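Local structure of uncharacterized protein (Wolinella succinogenes, 3PU6) at residues 14-18 with 117-121; 27-32 with 138-142; 35-39 with 50-54. The protein probably acts as an endopeptidase that matures and so activates a hydrogenase. All coordinates share one frame; numbering follows the deposited sequence.

Contact 1: 14-18 with 117-121; sequences LRGDD and ENVLH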
ATOM      1  N   LEU A  14       8.705  10.039   8.767  1.00 34.16           N
ATOM      2  CA  LEU A  14       9.464  10.552   9.897  1.00 33.12           C
ATOM      3  C   LEU A  14       9.537   9.553  11.053  1.00 33.27           C
ATOM      4  O   LEU A  14      10.206   9.796  12.039  1.00 34.07           O
ATOM      5  CB  LEU A  14       8.871  11.872  10.347  1.00 35.56           C
ATOM      6  CG  LEU A  14       8.797  12.947   9.252  1.00 36.06           C
ATOM      7  CD1 LEU A  14       8.209  14.234   9.814  1.00 35.97           C
ATOM      8  CD2 LEU A  14      10.169  13.200   8.637  1.00 34.83           C
ATOM      9  N   ARG A  15       8.870   8.413  10.889  1.00 33.58           N
ATOM     10  CA  ARG A  15       8.891   7.309  11.843  1.00 32.78           C
ATOM     11  C   ARG A  15       9.638   6.058  11.349  1.00 32.81           C
ATOM     12  O   ARG A  15       9.167   4.945  11.560  1.00 32.14           O
ATOM     13  CB  ARG A  15       7.463   6.881  12.140  1.00 32.17           C
ATOM     14  CG  ARG A  15       6.681   7.893  12.884  1.00 33.86           C
ATOM     15  CD  ARG A  15       7.296   8.150  14.234  1.00 33.83           C
ATOM     16  NE  ARG A  15       6.654   9.288  14.868  1.00 33.69           N
ATOM     17  CZ  ARG A  15       7.075  10.540  14.736  1.00 35.66           C
ATOM     18  NH1 ARG A  15       8.147  10.814  14.000  1.00 35.62           N
ATOM     19  NH2 ARG A  15       6.424  11.518  15.339  1.00 33.57           N
ATOM     20  N   GLY A  16      10.782   6.226  10.696  1.00 32.30           N
ATOM     21  CA  GLY A  16      11.593   5.100  10.268  1.00 31.20           C
ATOM     22  C   GLY A  16      10.968   4.160   9.249  1.00 29.90           C
ATOM     23  O   GLY A  16      10.494   4.573   8.199  1.00 30.24           O
ATOM     24  N   ASP A  17      10.963   2.876   9.581  1.00 30.83           N
ATOM     25  CA  ASP A  17      10.468   1.828   8.687  1.00 30.63           C
ATOM     26  C   ASP A  17       8.969   1.918   8.478  1.00 29.94           C
ATOM     27  O   ASP A  17       8.385   1.062   7.811  1.00 27.82           O
ATOM     28  CB  ASP A  17      10.794   0.432   9.227  1.00 29.06           C
ATOM     29  CG  ASP A  17      12.281   0.126   9.241  1.00 30.30           C
ATOM     30  OD1 ASP A  17      13.065   0.859   8.600  1.00 29.88           O
ATOM     31  OD2 ASP A  17      12.665  -0.876   9.895  1.00 31.76           O
ATOM     32  N   ASP A  18       8.350   2.941   9.059  1.00 29.91           N
ATOM     33  CA  ASP A  18       6.917   3.150   8.887  1.00 31.19           C
ATOM     34  C   ASP A  18       6.646   3.887   7.583  1.00 30.75           C
ATOM     35  O   ASP A  18       5.500   4.079   7.175  1.00 31.36           O
ATOM     36  CB  ASP A  18       6.315   3.885  10.082  1.00 31.74           C
ATOM     37  CG  ASP A  18       4.816   4.121   9.937  1.00 34.72           C
ATOM     38  OD1 ASP A  18       4.042   3.137   9.788  1.00 34.64           O
ATOM     39  OD2 ASP A  18       4.405   5.310   9.996  1.00 36.80           O
ATOM     40  N   GLU A 117      10.570  -1.673  16.925  1.00 33.72           N
ATOM     41  CA  GLU A 117      11.662  -0.848  17.424  1.00 33.65           C
ATOM     42  C   GLU A 117      12.069   0.168  16.370  1.00 34.65           C
ATOM     43  O   GLU A 117      12.582   1.248  16.694  1.00 36.85           O
ATOM     44  CB  GLU A 117      12.860  -1.718  17.768  1.00 34.54           C
ATOM     45  CG  GLU A 117      13.563  -2.234  16.549  1.00 36.10           C
ATOM     46  CD  GLU A 117      14.246  -3.572  16.758  1.00 39.16           C
ATOM     47  OE1 GLU A 117      13.610  -4.504  17.312  1.00 39.71           O
ATOM     48  OE2 GLU A 117      15.416  -3.694  16.331  1.00 40.75           O
ATOM     49  N   ASN A 118      11.831  -0.178  15.105  1.00 33.17           N
ATOM     50  CA  ASN A 118      12.189   0.696  13.994  1.00 32.67           C
ATOM     51  C   ASN A 118      11.148   1.774  13.642  1.00 31.35           C
ATOM     52  O   ASN A 118      11.392   2.614  12.771  1.00 29.78           O
ATOM     53  CB  ASN A 118      12.543  -0.138  12.767  1.00 32.06           C
ATOM     54  CG  ASN A 118      13.867  -0.871  12.915  1.00 32.54           C
ATOM     55  OD1 ASN A 118      14.010  -1.999  12.460  1.00 33.39           O
ATOM     56  ND2 ASN A 118      14.833  -0.237  13.557  1.00 32.52           N
ATOM     57  N   VAL A 119      10.003   1.763  14.318  1.00 29.94           N
ATOM     58  CA  VAL A 119       8.997   2.788  14.072  1.00 30.95           C
ATOM     59  C   VAL A 119       8.719   3.711  15.276  1.00 31.37           C
ATOM     60  O   VAL A 119       7.819   4.553  15.220  1.00 30.80           O
ATOM     61  CB  VAL A 119       7.678   2.165  13.606  1.00 29.73           C
ATOM     62  CG1 VAL A 119       7.943   1.173  12.534  1.00 30.11           C
ATOM     63  CG2 VAL A 119       6.972   1.490  14.759  1.00 31.18           C
ATOM     64  N   LEU A 120       9.493   3.554  16.350  1.00 31.87           N
ATOM     65  CA  LEU A 120       9.212   4.232  17.617  1.00 31.03           C
ATOM     66  C   LEU A 120       9.961   5.535  17.773  1.00 32.75           C
ATOM     67  O   LEU A 120       9.778   6.236  18.745  1.00 33.88           O
ATOM     68  CB  LEU A 120       9.610   3.358  18.795  1.00 32.70           C
ATOM     69  CG  LEU A 120       8.797   2.134  19.203  1.00 32.98           C
ATOM     70  CD1 LEU A 120       9.643   1.326  20.160  1.00 32.24           C
ATOM     71  CD2 LEU A 120       7.467   2.535  19.845  1.00 31.48           C
ATOM     72  N   HIS A 121      10.836   5.849  16.837  1.00 34.21           N
ATOM     73  CA  HIS A 121      11.666   7.024  16.986  1.00 33.61           C
ATOM     74  C   HIS A 121      11.420   8.010  15.872  1.00 34.21           C
ATOM     75  O   HIS A 121      10.953   7.651  14.782  1.00 33.75           O
ATOM     76  CB  HIS A 121      13.138   6.634  16.975  1.00 35.28           C
ATOM     77  CG  HIS A 121      13.502   5.614  18.003  1.00 35.89           C
ATOM     78  ND1 HIS A 121      13.948   4.349  17.675  1.00 37.45           N
ATOM     79  CD2 HIS A 121      13.476   5.660  19.356  1.00 36.90           C
ATOM     80  CE1 HIS A 121      14.189   3.668  18.776  1.00 37.63           C
ATOM     81  NE2 HIS A 121      13.912   4.443  19.814  1.00 39.06           N
TER
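V119, N118 and R15 give up the most surface where loop 14-18 meets loop 117-121. Residues 14-18 are the LRGDD part of the GNxLxxDDG signature, which joins strand 5-10 to helix 20-31 in this α/β fold. This signature is characteristic of hydrogenase maturation proteases.

V119 sits against R15 and D18. Its CA points a hydrogen at R15 O, a CA-H...O contact of 3.3 Å with an angle of 153° at the hydrogen. V119 CG1 meets D18 CB at 4.0 Å. The V119 side chain also rests on V114 of strand 106-114, so the packing runs back to the sheet.

N118 contributes both backbone and side chain. Its O accepts the D17 N-H at 3.2 Å, with an N-H...O angle of 155°. G16 CA adds a second CA-H...O contact to N118 O at 3.5 Å. The D17 carboxylate crosses the N118 side chain at a slant, the two planes 64° apart, with D17 OD2 against N118 CB. D17 OD2 also has a hydrogen bond with S127 OG, which ties the signature loop to the approach to helix 128-147.

R15 borders the contact with the aliphatic part of its chain. The chain is bent at chi2, and R15 CD lies 3.7 Å from H121 O. H121 O approaches the guanidinium obliquely. The R15 guanidinium turns back on its own loop, where R15 NH1 makes a weak hydrogen bond of 3.0 Å to L14 O.

Contact 2: 27-32 with 138-142; sequences LVEEQM and LGRIK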
ATOM      1  N   LEU A  27       8.887   3.293  -6.015  1.00 39.39           N
ATOM      2  CA  LEU A  27       9.407   2.274  -6.925  1.00 40.41           C
ATOM      3  C   LEU A  27       8.428   2.025  -8.060  1.00 40.62           C
ATOM      4  O   LEU A  27       8.821   1.962  -9.222  1.00 41.24           O
ATOM      5  CB  LEU A  27       9.725   0.970  -6.192  1.00 38.66           C
ATOM      6  CG  LEU A  27      10.794   1.064  -5.102  1.00 39.43           C
ATOM      7  CD1 LEU A  27      10.957  -0.277  -4.371  1.00 35.72           C
ATOM      8  CD2 LEU A  27      12.105   1.541  -5.687  1.00 37.49           C
ATOM      9  N   VAL A  28       7.153   1.897  -7.709  1.00 40.18           N
ATOM     10  CA  VAL A  28       6.104   1.637  -8.689  1.00 42.07           C
ATOM     11  C   VAL A  28       6.015   2.829  -9.632  1.00 43.07           C
ATOM     12  O   VAL A  28       5.786   2.691 -10.832  1.00 43.39           O
ATOM     13  CB  VAL A  28       4.733   1.371  -7.995  1.00 39.30           C
ATOM     14  CG1 VAL A  28       3.584   1.382  -9.000  1.00 39.97           C
ATOM     15  CG2 VAL A  28       4.769   0.057  -7.245  1.00 37.64           C
ATOM     16  N   GLU A  29       6.214   4.005  -9.057  1.00 42.88           N
ATOM     17  CA  GLU A  29       6.151   5.255  -9.779  1.00 41.71           C
ATOM     18  C   GLU A  29       7.193   5.268 -10.892  1.00 44.63           C
ATOM     19  O   GLU A  29       6.892   5.666 -12.019  1.00 44.57           O
ATOM     20  CB  GLU A  29       6.427   6.393  -8.810  1.00 40.43           C
ATOM     21  CG  GLU A  29       5.438   7.510  -8.901  1.00 41.62           C
ATOM     22  CD  GLU A  29       5.880   8.706  -8.121  1.00 44.89           C
ATOM     23  OE1 GLU A  29       6.940   8.622  -7.450  1.00 45.10           O
ATOM     24  OE2 GLU A  29       5.171   9.730  -8.190  1.00 48.11           O
ATOM     25  N   GLU A  30       8.412   4.841 -10.552  1.00 44.44           N
ATOM     26  CA  GLU A  30       9.517   4.715 -11.498  1.00 45.61           C
ATOM     27  C   GLU A  30       9.292   3.590 -12.486  1.00 45.76           C
ATOM     28  O   GLU A  30       9.278   3.806 -13.689  1.00 48.18           O
ATOM     29  CB  GLU A  30      10.830   4.438 -10.771  1.00 45.24           C
ATOM     30  CG  GLU A  30      11.448   5.654 -10.138  1.00 52.23           C
ATOM     31  CD  GLU A  30      12.344   5.296  -8.955  1.00 56.67           C
ATOM     32  OE1 GLU A  30      12.844   4.145  -8.917  1.00 54.63           O
ATOM     33  OE2 GLU A  30      12.544   6.166  -8.068  1.00 59.11           O
ATOM     34  N   GLN A  31       9.133   2.378 -11.979  1.00 45.53           N
ATOM     35  CA  GLN A  31       9.112   1.206 -12.841  1.00 45.70           C
ATOM     36  C   GLN A  31       7.788   0.936 -13.554  1.00 47.40           C
ATOM     37  O   GLN A  31       7.759   0.225 -14.560  1.00 49.74           O
ATOM     38  CB  GLN A  31       9.511  -0.017 -12.040  1.00 44.99           C
ATOM     39  CG  GLN A  31      10.809   0.154 -11.293  1.00 45.09           C
ATOM     40  CD  GLN A  31      11.345  -1.168 -10.811  1.00 46.79           C
ATOM     41  OE1 GLN A  31      10.851  -2.233 -11.205  1.00 46.62           O
ATOM     42  NE2 GLN A  31      12.368  -1.118  -9.960  1.00 45.33           N
HETATM   43  N   MSE A  32       6.699   1.507 -13.049  1.00 47.80           N
HETATM   44  CA  MSE A  32       5.371   1.059 -13.450  1.00 46.52           C
HETATM   45  C   MSE A  32       4.402   2.174 -13.774  1.00 46.15           C
HETATM   46  O   MSE A  32       3.394   2.340 -13.091  1.00 46.88           O
HETATM   47  CB  MSE A  32       4.794   0.165 -12.360  1.00 45.96           C
HETATM   48  CG  MSE A  32       5.796  -0.907 -11.938  1.00 49.40           C
HETATM   49 SE   MSE A  32       5.029  -2.475 -11.082  1.00 72.54          SE
HETATM   50  CE  MSE A  32       4.013  -3.218 -12.571  1.00 44.07           C
ATOM     51  N   LEU A 138       7.627  -4.644  -4.257  1.00 34.07           N
ATOM     52  CA  LEU A 138       7.590  -4.251  -5.647  1.00 33.95           C
ATOM     53  C   LEU A 138       7.378  -5.513  -6.475  1.00 36.32           C
ATOM     54  O   LEU A 138       6.566  -5.547  -7.401  1.00 37.40           O
ATOM     55  CB  LEU A 138       8.908  -3.599  -6.011  1.00 34.60           C
ATOM     56  CG  LEU A 138       9.046  -3.025  -7.417  1.00 36.80           C
ATOM     57  CD1 LEU A 138       7.925  -2.052  -7.753  1.00 37.00           C
ATOM     58  CD2 LEU A 138      10.391  -2.360  -7.512  1.00 37.32           C
ATOM     59  N   GLY A 139       8.105  -6.562  -6.112  1.00 35.95           N
ATOM     60  CA  GLY A 139       7.986  -7.837  -6.779  1.00 35.56           C
ATOM     61  C   GLY A 139       6.538  -8.241  -6.917  1.00 38.43           C
ATOM     62  O   GLY A 139       6.074  -8.561  -8.017  1.00 38.50           O
ATOM     63  N   ARG A 140       5.815  -8.210  -5.799  1.00 37.02           N
ATOM     64  CA  ARG A 140       4.431  -8.683  -5.770  1.00 36.13           C
ATOM     65  C   ARG A 140       3.461  -7.794  -6.545  1.00 35.17           C
ATOM     66  O   ARG A 140       2.444  -8.273  -7.051  1.00 34.57           O
ATOM     67  CB  ARG A 140       3.962  -8.873  -4.325  1.00 37.09           C
ATOM     68  CG  ARG A 140       5.023  -9.507  -3.433  1.00 37.19           C
ATOM     69  CD  ARG A 140       5.315 -10.948  -3.837  1.00 38.49           C
ATOM     70  NE  ARG A 140       4.140 -11.793  -3.624  1.00 40.54           N
ATOM     71  CZ  ARG A 140       3.749 -12.256  -2.436  1.00 41.74           C
ATOM     72  NH1 ARG A 140       4.444 -11.963  -1.331  1.00 38.23           N
ATOM     73  NH2 ARG A 140       2.659 -13.018  -2.347  1.00 41.31           N
ATOM     74  N   ILE A 141       3.772  -6.506  -6.643  1.00 35.42           N
ATOM     75  CA  ILE A 141       2.925  -5.586  -7.408  1.00 36.05           C
ATOM     76  C   ILE A 141       3.076  -5.938  -8.861  1.00 35.78           C
ATOM     77  O   ILE A 141       2.111  -5.924  -9.613  1.00 35.53           O
ATOM     78  CB  ILE A 141       3.294  -4.084  -7.199  1.00 36.55           C
ATOM     79  CG1 ILE A 141       2.775  -3.595  -5.853  1.00 33.46           C
ATOM     80  CG2 ILE A 141       2.663  -3.220  -8.276  1.00 35.99           C
ATOM     81  CD1 ILE A 141       1.270  -3.650  -5.763  1.00 32.90           C
ATOM     82  N   LYS A 142       4.306  -6.263  -9.236  1.00 36.40           N
ATOM     83  CA  LYS A 142       4.612  -6.695 -10.584  1.00 37.59           C
ATOM     84  C   LYS A 142       3.914  -8.017 -10.893  1.00 37.47           C
ATOM     85  O   LYS A 142       3.444  -8.221 -12.012  1.00 37.91           O
ATOM     86  CB  LYS A 142       6.117  -6.834 -10.768  1.00 38.06           C
ATOM     87  CG  LYS A 142       6.873  -5.527 -10.777  1.00 39.02           C
ATOM     88  CD  LYS A 142       8.364  -5.788 -10.771  1.00 40.55           C
ATOM     89  CE  LYS A 142       9.163  -4.611 -11.311  1.00 43.24           C
ATOM     90  NZ  LYS A 142      10.639  -4.802 -11.103  1.00 42.74           N
TER
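L138 buries more surface than any other residue here, packed against L27, V28 and Q31. The contact joins two helices that lie side by side on one face of the central sheet in this three-layer α/β fold. The short axes of 27-31 and 138-142 come within 10.8 Å and cross at -51°, with both helices running in broadly the same direction.

Apolar packing makes up most of the contact. The two methyl branches of L138 divide the work. Its CD1 meets V28 CG2 at 3.8 Å, and its CD2 meets L27 CB at 3.6 Å. The chi1 of -176° sets CG opposite the backbone N and carries both methyls across to helix 20-31. V28 CG2 also touches I141 CG2, the two side chains crossing at about a right angle. L27 rests on F135 one turn earlier in the partner helix. V28 and I141 both reach W35 of strand 35-41, so the core of the contact continues down to the sheet.

M32, present as selenomethionine, extends this packing at the end of helix 20-31. It is the first residue to leave helical backbone angles, yet its side chain still turns to the partner helix. The SE atom lies 3.7 Å from I141 CG2 and 3.6 Å from K142 CG. A bend at chi3 folds CE toward the K142 backbone, 4.0 Å from K142 CA.

The polar part lies at the exposed border. The Q31 amide has its NE2 beside L138 CD2, while its oxygen faces K142. K142 runs extended beyond CG and crosses Q31 at about a right angle. K142 NZ donates to Q31 OE1 at 2.6 Å, lying in the carbonyl plane with a C=O...N angle of 151°.

Contact 3: 35-39 with 50-54; sequences WSVFF and KLREL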
ATOM      1  N   TRP A  35       0.614   2.376 -13.574  1.00 43.70           N
ATOM      2  CA  TRP A  35       0.067   2.541 -12.234  1.00 40.27           C
ATOM      3  C   TRP A  35       0.122   4.011 -11.848  1.00 39.88           C
ATOM      4  O   TRP A  35       1.170   4.660 -11.979  1.00 40.67           O
ATOM      5  CB  TRP A  35       0.881   1.725 -11.221  1.00 40.34           C
ATOM      6  CG  TRP A  35       0.614   0.276 -11.289  1.00 40.96           C
ATOM      7  CD1 TRP A  35       1.061  -0.601 -12.238  1.00 41.95           C
ATOM      8  CD2 TRP A  35      -0.178  -0.485 -10.377  1.00 38.63           C
ATOM      9  NE1 TRP A  35       0.589  -1.865 -11.973  1.00 41.60           N
ATOM     10  CE2 TRP A  35      -0.172  -1.822 -10.835  1.00 39.33           C
ATOM     11  CE3 TRP A  35      -0.893  -0.170  -9.225  1.00 36.37           C
ATOM     12  CZ2 TRP A  35      -0.849  -2.837 -10.174  1.00 37.22           C
ATOM     13  CZ3 TRP A  35      -1.567  -1.176  -8.576  1.00 35.89           C
ATOM     14  CH2 TRP A  35      -1.546  -2.494  -9.053  1.00 36.35           C
ATOM     15  N   SER A  36      -0.995   4.549 -11.381  1.00 36.29           N
ATOM     16  CA  SER A  36      -0.932   5.848 -10.740  1.00 34.78           C
ATOM     17  C   SER A  36      -0.841   5.646  -9.225  1.00 35.98           C
ATOM     18  O   SER A  36      -1.646   4.934  -8.634  1.00 35.00           O
ATOM     19  CB  SER A  36      -2.106   6.734 -11.148  1.00 33.28           C
ATOM     20  OG  SER A  36      -3.312   6.262 -10.614  1.00 34.59           O
ATOM     21  N   VAL A  37       0.178   6.253  -8.626  1.00 36.11           N
ATOM     22  CA  VAL A  37       0.485   6.105  -7.213  1.00 33.39           C
ATOM     23  C   VAL A  37      -0.002   7.309  -6.415  1.00 34.66           C
ATOM     24  O   VAL A  37       0.321   8.450  -6.734  1.00 33.95           O
ATOM     25  CB  VAL A  37       2.001   5.939  -6.982  1.00 33.11           C
ATOM     26  CG1 VAL A  37       2.294   5.632  -5.529  1.00 35.20           C
ATOM     27  CG2 VAL A  37       2.547   4.841  -7.848  1.00 36.34           C
ATOM     28  N   PHE A  38      -0.781   7.044  -5.374  1.00 35.34           N
ATOM     29  CA  PHE A  38      -1.263   8.090  -4.487  1.00 34.63           C
ATOM     30  C   PHE A  38      -0.626   7.978  -3.115  1.00 34.18           C
ATOM     31  O   PHE A  38      -0.847   7.007  -2.408  1.00 33.85           O
ATOM     32  CB  PHE A  38      -2.774   7.998  -4.346  1.00 34.79           C
ATOM     33  CG  PHE A  38      -3.508   8.351  -5.585  1.00 37.17           C
ATOM     34  CD1 PHE A  38      -2.817   8.758  -6.716  1.00 36.67           C
ATOM     35  CD2 PHE A  38      -4.888   8.319  -5.620  1.00 39.39           C
ATOM     36  CE1 PHE A  38      -3.485   9.111  -7.865  1.00 36.69           C
ATOM     37  CE2 PHE A  38      -5.569   8.672  -6.775  1.00 40.32           C
ATOM     38  CZ  PHE A  38      -4.863   9.071  -7.897  1.00 39.25           C
ATOM     39  N   PHE A  39       0.163   8.973  -2.739  1.00 34.53           N
ATOM     40  CA  PHE A  39       0.745   9.014  -1.402  1.00 34.06           C
ATOM     41  C   PHE A  39      -0.205   9.610  -0.392  1.00 34.16           C
ATOM     42  O   PHE A  39      -0.486  10.793  -0.411  1.00 35.34           O
ATOM     43  CB  PHE A  39       2.054   9.786  -1.416  1.00 34.18           C
ATOM     44  CG  PHE A  39       3.074   9.186  -2.319  1.00 35.89           C
ATOM     45  CD1 PHE A  39       3.077   9.488  -3.673  1.00 35.29           C
ATOM     46  CD2 PHE A  39       4.015   8.289  -1.827  1.00 35.25           C
ATOM     47  CE1 PHE A  39       4.017   8.931  -4.519  1.00 36.55           C
ATOM     48  CE2 PHE A  39       4.954   7.717  -2.672  1.00 35.28           C
ATOM     49  CZ  PHE A  39       4.955   8.038  -4.019  1.00 37.38           C
ATOM     50  N   LYS A  50      -9.660  12.351  -5.247  1.00 38.54           N
ATOM     51  CA  LYS A  50      -9.018  11.864  -6.456  1.00 39.27           C
ATOM     52  C   LYS A  50      -9.444  10.440  -6.793  1.00 40.20           C
ATOM     53  O   LYS A  50      -9.573  10.071  -7.967  1.00 38.39           O
ATOM     54  CB  LYS A  50      -7.506  11.863  -6.275  1.00 42.11           C
ATOM     55  CG  LYS A  50      -6.928  13.079  -5.608  1.00 42.76           C
ATOM     56  CD  LYS A  50      -5.417  12.968  -5.612  1.00 46.83           C
ATOM     57  CE  LYS A  50      -4.762  14.315  -5.369  1.00 54.27           C
ATOM     58  NZ  LYS A  50      -3.299  14.293  -5.685  1.00 60.54           N
ATOM     59  N   LEU A  51      -9.618   9.639  -5.748  1.00 38.32           N
ATOM     60  CA  LEU A  51     -10.023   8.270  -5.910  1.00 38.16           C
ATOM     61  C   LEU A  51     -11.437   8.139  -6.457  1.00 39.08           C
ATOM     62  O   LEU A  51     -11.659   7.375  -7.386  1.00 38.92           O
ATOM     63  CB  LEU A  51      -9.875   7.505  -4.599  1.00 40.71           C
ATOM     64  CG  LEU A  51      -8.440   7.111  -4.232  1.00 41.82           C
ATOM     65  CD1 LEU A  51      -8.392   6.451  -2.848  1.00 38.47           C
ATOM     66  CD2 LEU A  51      -7.819   6.210  -5.301  1.00 38.84           C
ATOM     67  N   ARG A  52     -12.400   8.851  -5.884  1.00 38.94           N
ATOM     68  CA  ARG A  52     -13.756   8.779  -6.410  1.00 38.88           C
ATOM     69  C   ARG A  52     -13.712   9.167  -7.877  1.00 40.66           C
ATOM     70  O   ARG A  52     -14.340   8.545  -8.734  1.00 40.08           O
ATOM     71  CB  ARG A  52     -14.683   9.748  -5.693  1.00 40.72           C
ATOM     72  CG  ARG A  52     -14.889   9.504  -4.209  1.00 45.04           C
ATOM     73  CD  ARG A  52     -15.639  10.686  -3.555  1.00 43.90           C
ATOM     74  NE  ARG A  52     -15.467  10.688  -2.098  1.00 48.37           N
ATOM     75  CZ  ARG A  52     -14.987  11.709  -1.387  1.00 49.19           C
ATOM     76  NH1 ARG A  52     -14.652  12.837  -2.006  1.00 49.27           N
ATOM     77  NH2 ARG A  52     -14.859  11.614  -0.057  1.00 44.95           N
ATOM     78  N   GLU A  53     -12.933  10.209  -8.140  1.00 40.13           N
ATOM     79  CA  GLU A  53     -12.939  10.920  -9.397  1.00 38.22           C
ATOM     80  C   GLU A  53     -12.289  10.110 -10.516  1.00 41.34           C
ATOM     81  O   GLU A  53     -12.614  10.270 -11.697  1.00 44.15           O
ATOM     82  CB  GLU A  53     -12.203  12.243  -9.199  1.00 38.33           C
ATOM     83  CG  GLU A  53     -12.312  13.205 -10.366  1.00 40.15           C
ATOM     84  CD  GLU A  53     -13.752  13.528 -10.738  1.00 40.63           C
ATOM     85  OE1 GLU A  53     -14.611  13.662  -9.833  1.00 39.04           O
ATOM     86  OE2 GLU A  53     -14.020  13.652 -11.951  1.00 41.85           O
ATOM     87  N   LEU A  54     -11.367   9.240 -10.139  1.00 39.60           N
ATOM     88  CA  LEU A  54     -10.647   8.423 -11.097  1.00 39.39           C
ATOM     89  C   LEU A  54     -11.331   7.077 -11.363  1.00 40.24           C
ATOM     90  O   LEU A  54     -11.118   6.468 -12.403  1.00 41.73           O
ATOM     91  CB  LEU A  54      -9.233   8.212 -10.580  1.00 40.73           C
ATOM     92  CG  LEU A  54      -8.371   7.134 -11.214  1.00 40.59           C
ATOM     93  CD1 LEU A  54      -8.216   7.428 -12.686  1.00 39.67           C
ATOM     94  CD2 LEU A  54      -7.029   7.106 -10.516  1.00 39.30           C
TER
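F38 carries this contact, its ring reaching from strand 35-39 to K50, L51 and L54 of the facing helix. L51 CD2 meets the ring obliquely, 3.6 Å from F38 CD2. L54 CD2 comes in at the far end, 3.9 Å from F38 CZ, and is also oblique to the ring. K50 takes one face. Its CB is 3.8 Å from F38 CE2, and its CD lies over the ring. K50 NZ is 5.8 Å from the F38 ring centroid, 13° off the normal, so any cation-pi attraction is weak at most. S36 makes a smaller contact, with OG 3.8 Å from L54 CD2. No hydrogen bond crosses between the two segments.

With an alanine here in place of F38, L51 CD2 and L54 CD2 would probably lose the ring they pack against, and a gap would be likely to open under the K50 chain.

Side-chain torsions set up this shell. With chi1 at 166°, the L54 chain swings away from its own N, and CD2 reaches both S36 and F38. K50 is extended beyond CG, so its methylenes pass across the ring before the amine. Further out, L51 is backed by L100 and I103 of helix 94-103. L54 also packs on V6, and its O accepts a hydrogen bond from K4 NZ.

S36 and F38 pair through their backbones with strand 5-10. The contact is the first half of a beta-alpha-beta crossover: strand 35-41, an edge strand within the chain, leads through helix 48-54 to parallel strand 58-66, passing over strand 5-10. Helix 48-54 covers the sheet face bearing S36 and F38, while W35, V37 and F39 turn to the opposite face, against helix 20-31.

In the fold
Along the chain the segments come in the order 14-18, 27-32, 35-39, 50-54, 117-121 and 138-142. Contacts 1 and 2 therefore interlock, and both enclose contact 3. Contact 1 joins the loops that precede helices 20-31 and 128-147, and contact 2 pairs the same two helices further along. Their centres are about 23 Å apart. Contacts 2 and 3 lie on opposite faces of the sheet, centres about 16 Å apart, and meet through strand 35-41, where V28 CG1 packs on W35 CB at 3.5 Å. Contacts 1 and 3 lie on opposite sides of the chain's centre, their centres about 26 Å apart. Contact 1 touches neither of the others; its loops lie at one end of the fold.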